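Local coordinates for glycosyl hydrolase family 2, TIM barrel domain protein (Parabacteroides merdae ATCC 43184, PDB 6DXU) that is a gut-bacterial beta-glucuronidase of glycoside hydrolase family 2, probably cleaving glucuronic acid from glucuronide conjugates, at residues D[111-116]-D[191-196]. Sequence-based numbering, arbitrary orientation.
Sequences DFDGAG and YRYLNL
CD1 of L194 sits almost over the centre of the F112 ring, 3.6 Å from its centroid and 6° off the normal, a CH-pi contact within a non-hydrogen-bonded antiparallel pair. It illustrates how two strands can leave regular pairing yet stay joined, here by two further backbone bonds, a side chain and a water. Next along, D111 and N195 form the hydrogen-bonded pair, D111 N reaching N195 O at 2.8 Å. Beyond F112, D113 N meets Y193 O head-on, nearly along the C=O axis, and R192 N bonds to G114 O, but G114 N turns to a water that bridges to R192 O. The extended R192 chain carries NH1 to D113 O (3.0 Å), the oxygen lying at the guanidinium edge; its far end forms a salt bridge with E334 and bonds to Q369 O. D113 CB packs on R192 CB (3.6 Å); looseness is confined to the partly exposed D113 carboxylate, whose OD1 takes a weak bond from N195 ND2 (3.1 Å). The packing is also tight at Y191, whose CG, wedged between backbone N and carbonyl carbon (chi1 46°), sends the ring under A115 and brings OH, hydrogen-bonded to G134 O, within 3.2 Å of G116 CA. An alanine at Y191 is likely to open a gap beneath A115 and beside G116 and leave G134 O without its hydroxyl partner. In the sugar-binding domain, W138 stacks on F112, strand 194-199 runs between 30-32 and 107-112, and I166 of strand 162-169 touches F112 and L194.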
ATOM      1  N   ASP D 111       3.374  11.178  27.394  1.00 19.81           N
ATOM      2  CA  ASP D 111       3.669  12.525  26.923  1.00 19.47           C
ATOM      3  C   ASP D 111       5.172  12.615  26.700  1.00 17.58           C
ATOM      4  O   ASP D 111       5.945  12.593  27.663  1.00 17.99           O
ATOM      5  CB  ASP D 111       3.178  13.555  27.947  1.00 23.22           C
ATOM      6  CG  ASP D 111       3.549  14.981  27.580  1.00 32.11           C
ATOM      7  OD1 ASP D 111       3.708  15.271  26.379  1.00 36.41           O
ATOM      8  OD2 ASP D 111       3.667  15.813  28.502  1.00 42.67           O
ATOM      9  N   PHE D 112       5.581  12.717  25.437  1.00 18.36           N
ATOM     10  CA  PHE D 112       6.995  12.746  25.055  1.00 17.43           C
ATOM     11  C   PHE D 112       7.448  14.199  24.955  1.00 18.15           C
ATOM     12  O   PHE D 112       7.010  14.922  24.056  1.00 19.13           O
ATOM     13  CB  PHE D 112       7.205  12.048  23.707  1.00 18.33           C
ATOM     14  CG  PHE D 112       6.957  10.556  23.720  1.00 18.84           C
ATOM     15  CD1 PHE D 112       5.667  10.049  23.642  1.00 18.41           C
ATOM     16  CD2 PHE D 112       8.019   9.660  23.774  1.00 17.34           C
ATOM     17  CE1 PHE D 112       5.433   8.676  23.640  1.00 19.18           C
ATOM     18  CE2 PHE D 112       7.788   8.267  23.767  1.00 17.86           C
ATOM     19  CZ  PHE D 112       6.501   7.786  23.707  1.00 18.92           C
ATOM     20  N   ASP D 113       8.356  14.625  25.849  1.00 21.63           N
ATOM     21  CA  ASP D 113       8.990  15.931  25.674  1.00 18.83           C
ATOM     22  C   ASP D 113       9.782  15.990  24.375  1.00 20.82           C
ATOM     23  O   ASP D 113       9.944  17.069  23.793  1.00 19.25           O
ATOM     24  CB  ASP D 113       9.924  16.254  26.849  1.00 17.33           C
ATOM     25  CG  ASP D 113       9.191  16.725  28.091  1.00 24.11           C
ATOM     26  OD1 ASP D 113       7.947  16.617  28.138  1.00 28.60           O
ATOM     27  OD2 ASP D 113       9.881  17.188  29.036  1.00 25.35           O
ATOM     28  N   GLY D 114      10.282  14.849  23.907  1.00 18.29           N
ATOM     29  CA  GLY D 114      11.034  14.796  22.664  1.00 19.05           C
ATOM     30  C   GLY D 114      11.842  13.514  22.560  1.00 20.43           C
ATOM     31  O   GLY D 114      12.420  13.069  23.556  1.00 18.11           O
ATOM     32  N   ALA D 115      11.898  12.924  21.363  1.00 17.11           N
ATOM     33  CA  ALA D 115      12.587  11.658  21.128  1.00 18.29           C
ATOM     34  C   ALA D 115      13.074  11.632  19.688  1.00 21.12           C
ATOM     35  O   ALA D 115      12.377  12.119  18.797  1.00 21.09           O
ATOM     36  CB  ALA D 115      11.658  10.469  21.387  1.00 20.07           C
ATOM     37  N   GLY D 116      14.263  11.079  19.458  1.00 20.17           N
ATOM     38  CA  GLY D 116      14.915  11.148  18.150  1.00 20.47           C
ATOM     39  C   GLY D 116      15.046   9.787  17.479  1.00 18.69           C
ATOM     40  O   GLY D 116      15.447   8.813  18.121  1.00 19.37           O
ATOM     41  N   TYR D 191      15.636  10.910  24.654  1.00 16.24           N
ATOM     42  CA  TYR D 191      16.609  11.820  25.243  1.00 17.84           C
ATOM     43  C   TYR D 191      15.985  13.036  25.924  1.00 20.57           C
ATOM     44  O   TYR D 191      16.721  13.843  26.505  1.00 20.62           O
ATOM     45  CB  TYR D 191      17.638  12.268  24.197  1.00 19.53           C
ATOM     46  CG  TYR D 191      17.114  12.713  22.838  1.00 18.34           C
ATOM     47  CD1 TYR D 191      17.695  12.234  21.660  1.00 18.29           C
ATOM     48  CD2 TYR D 191      16.122  13.678  22.727  1.00 19.44           C
ATOM     49  CE1 TYR D 191      17.258  12.684  20.402  1.00 20.36           C
ATOM     50  CE2 TYR D 191      15.669  14.125  21.488  1.00 17.08           C
ATOM     51  CZ  TYR D 191      16.243  13.630  20.329  1.00 17.62           C
ATOM     52  OH  TYR D 191      15.796  14.081  19.103  1.00 17.22           O
ATOM     53  N   ARG D 192      14.662  13.184  25.888  1.00 17.33           N
ATOM     54  CA  ARG D 192      13.967  14.110  26.771  1.00 16.25           C
ATOM     55  C   ARG D 192      12.958  13.301  27.569  1.00 18.64           C
ATOM     56  O   ARG D 192      12.592  12.194  27.176  1.00 15.47           O
ATOM     57  CB  ARG D 192      13.233  15.228  26.009  1.00 18.11           C
ATOM     58  CG  ARG D 192      14.136  16.149  25.207  1.00 16.74           C
ATOM     59  CD  ARG D 192      13.317  17.331  24.693  1.00 17.82           C
ATOM     60  NE  ARG D 192      14.032  18.056  23.643  1.00 19.24           N
ATOM     61  CZ  ARG D 192      13.436  18.683  22.638  1.00 16.96           C
ATOM     62  NH1 ARG D 192      12.112  18.664  22.540  1.00 17.73           N
ATOM     63  NH2 ARG D 192      14.167  19.318  21.733  1.00 16.81           N
ATOM     64  N   TYR D 193      12.517  13.865  28.692  1.00 15.93           N
ATOM     65  CA  TYR D 193      11.643  13.144  29.607  1.00 18.14           C
ATOM     66  C   TYR D 193      10.433  12.566  28.901  1.00 19.78           C
ATOM     67  O   TYR D 193       9.795  13.219  28.069  1.00 19.48           O
ATOM     68  CB  TYR D 193      11.146  14.059  30.722  1.00 18.44           C
ATOM     69  CG  TYR D 193      12.224  14.455  31.699  1.00 20.74           C
ATOM     70  CD1 TYR D 193      12.898  13.490  32.452  1.00 20.87           C
ATOM     71  CD2 TYR D 193      12.591  15.780  31.849  1.00 20.56           C
ATOM     72  CE1 TYR D 193      13.898  13.852  33.345  1.00 22.58           C
ATOM     73  CE2 TYR D 193      13.597  16.153  32.755  1.00 21.53           C
ATOM     74  CZ  TYR D 193      14.236  15.187  33.491  1.00 20.03           C
ATOM     75  OH  TYR D 193      15.236  15.544  34.381  1.00 21.30           O
ATOM     76  N   LEU D 194      10.091  11.353  29.301  1.00 16.59           N
ATOM     77  CA  LEU D 194       8.857  10.701  28.910  1.00 21.33           C
ATOM     78  C   LEU D 194       7.978  10.676  30.148  1.00 18.00           C
ATOM     79  O   LEU D 194       8.384  10.135  31.181  1.00 19.15           O
ATOM     80  CB  LEU D 194       9.131   9.284  28.393  1.00 17.98           C
ATOM     81  CG  LEU D 194       7.916   8.356  28.217  1.00 18.86           C
ATOM     82  CD1 LEU D 194       6.875   8.990  27.283  1.00 18.62           C
ATOM     83  CD2 LEU D 194       8.353   6.984  27.683  1.00 22.17           C
ATOM     84  N   ASN D 195       6.782  11.232  30.036  1.00 18.93           N
ATOM     85  CA  ASN D 195       5.906  11.414  31.182  1.00 19.59           C
ATOM     86  C   ASN D 195       4.708  10.493  31.062  1.00 23.34           C
ATOM     87  O   ASN D 195       4.113  10.364  29.983  1.00 21.33           O
ATOM     88  CB  ASN D 195       5.403  12.858  31.286  1.00 20.46           C
ATOM     89  CG  ASN D 195       6.527  13.872  31.227  1.00 26.57           C
ATOM     90  OD1 ASN D 195       7.286  14.007  32.182  1.00 24.64           O
ATOM     91  ND2 ASN D 195       6.642  14.587  30.104  1.00 26.50           N
ATOM     92  N   LEU D 196       4.358   9.866  32.177  1.00 18.54           N
ATOM     93  CA  LEU D 196       3.076   9.202  32.307  1.00 22.16           C
ATOM     94  C   LEU D 196       2.113  10.229  32.878  1.00 22.03           C
ATOM     95  O   LEU D 196       2.335  10.744  33.976  1.00 24.02           O
ATOM     96  CB  LEU D 196       3.173   7.978  33.217  1.00 19.04           C
ATOM     97  CG  LEU D 196       1.858   7.221  33.425  1.00 25.21           C
ATOM     98  CD1 LEU D 196       1.432   6.606  32.117  1.00 33.28           C
ATOM     99  CD2 LEU D 196       2.034   6.139  34.488  1.00 28.93           C
TER
HETATM  100  O   HOH W   1      10.306  12.180  25.250  1.00 17.85           O